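Side-chain contacts in putative GTP pyrophosphokinase (Streptococcus mutans, PDB 3L9D), which probably transfers pyrophosphate from ATP to GTP, the first step in the synthesis of ppGpp: residues Val48-Ile53 with Tyr157-Ile162; Ile53-Ile58 with Lys129-Ile134. All blocks are in the same frame, centred on the assembly; numbering follows the deposited sequence.

Both contacts belong to helix 42-64, which packs across the mixed sheet of the RelA/SpoT synthetase-like fold. Contact 1 joins residues 48-53 to the end of strand 150-161; contact 2, one turn further along the helix, joins residues 53-58 to the start of strand 132-139 and the loop before it. These two strands are antiparallel neighbours in the sheet, and the centres of the contacts lie about 10 Å apart. The order along the chain is 48-53, 53-58, 129-134, 157-162, with Ile-53 shared, so the whole of contact 2 falls within the span of contact 1. Leu-51 also packs on Met-131, which joins the two contacts into a continuous helix-to-sheet interface.

Contact 1. Residues Val48-Ile53 with Tyr157-Ile162; sequences VGELKI and YPVDTI
The packing of helix 42-64 on the mixed sheet brings Glu-50 and Leu-51 against Tyr-157 and Val-159 near the end of strand 150-161. The helix and strand axes approach to 10.2 Å, with their N-to-C directions 120° apart. Tyr-157 reaches toward the helix with CG anti to its backbone nitrogen (chi1 -174°), which turns one ring face to Leu-51. CG of Leu-51 sits over the centre of that face, while the branch CD2 makes an off-centre CH-pi contact, 4.2 Å from the Tyr-157 ring centroid. CD2 is displaced toward CD1 and CE1 of Tyr-157, and lies 3.8 Å from CD1. At the ring edge, Tyr-157 OH appears to donate a hydrogen bond to Glu-50 OE1 over 2.6 Å, but the hydroxyl position is less certain and the bond is tentative. The oxygen lies near the ring plane, but the carboxylate as a whole is turned 70° from it. The other oxygen, Glu-50 OE2, lies 3.8 Å from Val-159 CG2 and accepts a hydrogen bond from a water 2.6 Å away. That water also donates to Asp-160 O, a firmer link between glutamate and strand. Leu-51 continues inward to Leu-108 on strand 106-112 and Ala-170 on strand 164-176. A leucine against a tyrosine face, flanked by a water-bridged glutamate, here forms part of the helix-on-sheet layer of the RelA/SpoT synthetase-like fold.

Contact 2. Residues Ile53-Ile58 with Lys129-Ile134; sequences IKFRGI and KDMKVI
Residues 53-58 continue helix 42-64, whereas residues 129-134 leave a loop and enter strand 132-139; the backbones come nearest at Lys-54 and Asp-130, whose CA atoms are 9.8 Å apart. Side chains from opposite directions bridge this separation. Lys-54 runs out extended and bends at its last torsion (chi4 -67°), bringing NZ to 2.7 Å from Asp-130 OD2 in a hydrogen-bonded salt bridge. The bond uses the anti lone pair of OD2, on the side away from OD1. The other oxygen forms a salt bridge with Arg-128, so the carboxylate has a basic partner at each oxygen, which would be expected to favour its ionised form. Deeper in the interface, Met-131 meets Phe-55. Its first two torsions carry SD to the ring edge, 5.2 Å from the Phe-55 centroid, and the bend at chi3 (67°) turns the methyl CE toward the ring, where it approaches Phe-55 CE1 obliquely at 3.8 Å. Phe-55 also touches Leu-108, Ile-110 and Ile-172 on the inner strands 106-112 and 164-176. The buried Met-aromatic contact, with the Lys-54 to Asp-130 ion pair beside it, belongs to the packing of helix 42-64 on the mixed sheet of the RelA/SpoT synthetase-like fold.

Contact 1. Residues Val48-Ile53 with Tyr157-Ile162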
# COMPACT_ATOMS: atom_id res chain seq x y z
N VAL A 48 12.05 -2.02 -3.99
CA VAL A 48 11.40 -1.02 -3.15
C VAL A 48 12.00 0.35 -3.41
O VAL A 48 11.28 1.36 -3.41
CB VAL A 48 11.52 -1.34 -1.64
CG1 VAL A 48 10.96 -0.21 -0.81
CG2 VAL A 48 10.79 -2.62 -1.32
N GLY A 49 13.31 0.39 -3.60
CA GLY A 49 14.03 1.63 -3.82
C GLY A 49 13.64 2.29 -5.14
O GLY A 49 13.37 3.50 -5.16
N GLU A 50 13.60 1.51 -6.23
CA GLU A 50 13.16 2.00 -7.55
C GLU A 50 11.67 2.37 -7.59
O GLU A 50 11.29 3.41 -8.15
CB GLU A 50 13.46 0.96 -8.61
CG GLU A 50 14.92 0.52 -8.63
CD GLU A 50 15.18 -0.58 -9.62
OE1 GLU A 50 14.41 -0.69 -10.61
OE2 GLU A 50 16.14 -1.33 -9.43
N LEU A 51 10.84 1.51 -7.02
CA LEU A 51 9.42 1.80 -6.96
C LEU A 51 9.17 3.10 -6.19
O LEU A 51 8.32 3.92 -6.58
CB LEU A 51 8.62 0.61 -6.39
CG LEU A 51 8.58 -0.58 -7.36
CD1 LEU A 51 8.28 -1.88 -6.64
CD2 LEU A 51 7.57 -0.34 -8.47
N LYS A 52 9.90 3.30 -5.10
CA LYS A 52 9.78 4.55 -4.34
C LYS A 52 10.04 5.74 -5.26
O LYS A 52 9.20 6.63 -5.37
CB LYS A 52 10.76 4.60 -3.17
CG LYS A 52 10.31 3.85 -1.95
CD LYS A 52 11.01 4.39 -0.70
CE LYS A 52 10.63 3.60 0.53
NZ LYS A 52 11.62 3.85 1.63
N ILE A 53 11.19 5.76 -5.91
CA ILE A 53 11.58 6.91 -6.71
C ILE A 53 10.64 7.08 -7.93
O ILE A 53 10.23 8.20 -8.25
CB ILE A 53 13.09 6.86 -7.08
CG1 ILE A 53 13.84 8.04 -6.44
CG2 ILE A 53 13.29 6.80 -8.56
CD1 ILE A 53 13.93 7.98 -4.85
N TYR A 157 7.34 -6.86 -11.08
CA TYR A 157 8.32 -5.82 -11.35
C TYR A 157 9.64 -6.47 -11.72
O TYR A 157 10.20 -7.24 -10.94
CB TYR A 157 8.50 -4.92 -10.13
CG TYR A 157 9.40 -3.76 -10.42
CD1 TYR A 157 8.94 -2.66 -11.14
CD2 TYR A 157 10.73 -3.76 -10.00
CE1 TYR A 157 9.78 -1.59 -11.43
CE2 TYR A 157 11.58 -2.69 -10.29
CZ TYR A 157 11.09 -1.61 -10.99
OH TYR A 157 11.91 -0.56 -11.29
N PRO A 158 10.13 -6.19 -12.93
CA PRO A 158 11.42 -6.72 -13.35
C PRO A 158 12.55 -5.89 -12.77
O PRO A 158 12.61 -4.68 -13.01
CB PRO A 158 11.39 -6.59 -14.87
CG PRO A 158 9.94 -6.51 -15.22
CD PRO A 158 9.33 -5.74 -14.09
N VAL A 159 13.42 -6.52 -11.99
CA VAL A 159 14.56 -5.81 -11.44
C VAL A 159 15.86 -6.41 -11.94
O VAL A 159 16.10 -7.60 -11.76
CB VAL A 159 14.53 -5.81 -9.90
CG1 VAL A 159 14.39 -7.21 -9.37
CG2 VAL A 159 15.78 -5.14 -9.36
N ASP A 160 16.68 -5.60 -12.59
CA ASP A 160 17.99 -6.07 -13.04
C ASP A 160 18.97 -6.09 -11.89
O ASP A 160 19.12 -5.11 -11.21
CB ASP A 160 18.53 -5.20 -14.19
CG ASP A 160 17.72 -5.39 -15.46
OD1 ASP A 160 18.13 -6.19 -16.33
OD2 ASP A 160 16.64 -4.77 -15.57
N THR A 161 19.60 -7.25 -11.66
CA THR A 161 20.61 -7.39 -10.63
C THR A 161 21.96 -7.61 -11.32
O THR A 161 22.01 -7.73 -12.54
CB THR A 161 20.31 -8.57 -9.68
OG1 THR A 161 20.43 -9.80 -10.40
CG2 THR A 161 18.90 -8.48 -9.14
N ILE A 162 23.05 -7.67 -10.57
CA ILE A 162 24.35 -7.96 -11.16
C ILE A 162 24.43 -9.39 -11.72
O ILE A 162 25.30 -9.69 -12.54
CB ILE A 162 25.51 -7.69 -10.19
CG1 ILE A 162 25.48 -8.66 -9.01
CG2 ILE A 162 25.47 -6.27 -9.69
CD1 ILE A 162 26.52 -8.35 -7.95
O HOH W 1 18.29 -2.22 -10.63

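Contact 2. Residues Ile53-Ile58 with Lys129-Ile134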
# COMPACT_ATOMS: atom_id res chain seq x y z
N ILE A 53 11.19 5.76 -5.91
CA ILE A 53 11.58 6.91 -6.71
C ILE A 53 10.64 7.08 -7.93
O ILE A 53 10.23 8.20 -8.25
CB ILE A 53 13.09 6.86 -7.08
CG1 ILE A 53 13.84 8.04 -6.44
CG2 ILE A 53 13.29 6.80 -8.56
CD1 ILE A 53 13.93 7.98 -4.85
N LYS A 54 10.26 5.98 -8.57
CA LYS A 54 9.27 6.03 -9.65
C LYS A 54 7.94 6.65 -9.17
O LYS A 54 7.47 7.63 -9.76
CB LYS A 54 9.06 4.66 -10.29
CG LYS A 54 10.22 4.11 -11.13
CD LYS A 54 10.01 2.61 -11.37
CE LYS A 54 11.09 1.97 -12.21
NZ LYS A 54 11.07 2.49 -13.60
N PHE A 55 7.36 6.11 -8.10
CA PHE A 55 6.07 6.60 -7.60
C PHE A 55 6.09 8.03 -7.06
O PHE A 55 5.06 8.70 -7.04
CB PHE A 55 5.48 5.66 -6.52
CG PHE A 55 5.09 4.32 -7.05
CD1 PHE A 55 4.84 4.13 -8.39
CD2 PHE A 55 4.97 3.23 -6.19
CE1 PHE A 55 4.49 2.88 -8.88
CE2 PHE A 55 4.60 1.98 -6.66
CZ PHE A 55 4.37 1.80 -8.01
N ARG A 56 7.25 8.50 -6.60
CA ARG A 56 7.37 9.84 -6.04
C ARG A 56 7.43 10.90 -7.14
O ARG A 56 7.23 12.09 -6.89
CB ARG A 56 8.59 9.95 -5.15
CG ARG A 56 8.46 9.27 -3.83
CD ARG A 56 9.68 9.55 -2.95
NE ARG A 56 9.46 9.05 -1.61
CZ ARG A 56 10.31 8.26 -0.97
NH1 ARG A 56 11.45 7.91 -1.56
NH2 ARG A 56 10.01 7.83 0.25
N GLY A 57 7.69 10.43 -8.37
CA GLY A 57 7.79 11.27 -9.54
C GLY A 57 6.45 11.56 -10.19
O GLY A 57 6.33 12.49 -10.99
N ILE A 58 5.45 10.76 -9.86
CA ILE A 58 4.11 11.02 -10.33
C ILE A 58 3.67 12.35 -9.71
O ILE A 58 3.12 13.22 -10.39
CB ILE A 58 3.14 9.92 -9.90
CG1 ILE A 58 3.41 8.64 -10.69
CG2 ILE A 58 1.72 10.37 -10.10
CD1 ILE A 58 2.70 7.43 -10.11
N LYS A 129 4.22 0.71 -18.03
CA LYS A 129 4.79 -0.39 -18.81
C LYS A 129 6.02 -1.01 -18.14
O LYS A 129 6.55 -2.01 -18.64
CB LYS A 129 5.19 0.11 -20.20
CG LYS A 129 4.12 -0.09 -21.27
CD LYS A 129 2.83 0.61 -20.89
CE LYS A 129 1.66 0.15 -21.77
NZ LYS A 129 2.04 0.16 -23.22
N ASP A 130 6.50 -0.42 -17.05
CA ASP A 130 7.68 -0.93 -16.36
C ASP A 130 7.32 -1.89 -15.24
O ASP A 130 8.17 -2.29 -14.45
CB ASP A 130 8.55 0.20 -15.81
CG ASP A 130 7.85 0.99 -14.70
OD1 ASP A 130 6.59 1.03 -14.68
OD2 ASP A 130 8.58 1.59 -13.87
N MET A 131 6.05 -2.22 -15.16
CA MET A 131 5.55 -3.21 -14.23
C MET A 131 4.24 -3.64 -14.84
O MET A 131 3.71 -2.96 -15.72
CB MET A 131 5.34 -2.61 -12.83
CG MET A 131 4.24 -1.56 -12.74
SD MET A 131 4.25 -0.52 -11.26
CE MET A 131 5.75 0.41 -11.51
N LYS A 132 3.71 -4.76 -14.39
CA LYS A 132 2.40 -5.20 -14.85
C LYS A 132 1.50 -5.46 -13.64
O LYS A 132 1.89 -6.17 -12.70
CB LYS A 132 2.54 -6.46 -15.71
CG LYS A 132 1.26 -6.84 -16.44
CD LYS A 132 0.49 -7.98 -15.75
CE LYS A 132 -0.87 -8.23 -16.42
NZ LYS A 132 -1.37 -9.59 -16.12
N VAL A 133 0.31 -4.86 -13.65
CA VAL A 133 -0.69 -5.12 -12.62
C VAL A 133 -1.28 -6.54 -12.77
O VAL A 133 -1.80 -6.89 -13.82
CB VAL A 133 -1.80 -4.05 -12.68
CG1 VAL A 133 -2.87 -4.32 -11.65
CG2 VAL A 133 -1.18 -2.68 -12.48
N ILE A 134 -1.19 -7.37 -11.73
CA ILE A 134 -1.69 -8.74 -11.85
C ILE A 134 -2.79 -9.09 -10.86
O ILE A 134 -3.39 -10.16 -10.97
CB ILE A 134 -0.60 -9.82 -11.69
CG1 ILE A 134 0.00 -9.74 -10.30
CG2 ILE A 134 0.45 -9.71 -12.79
CD1 ILE A 134 0.76 -10.95 -9.93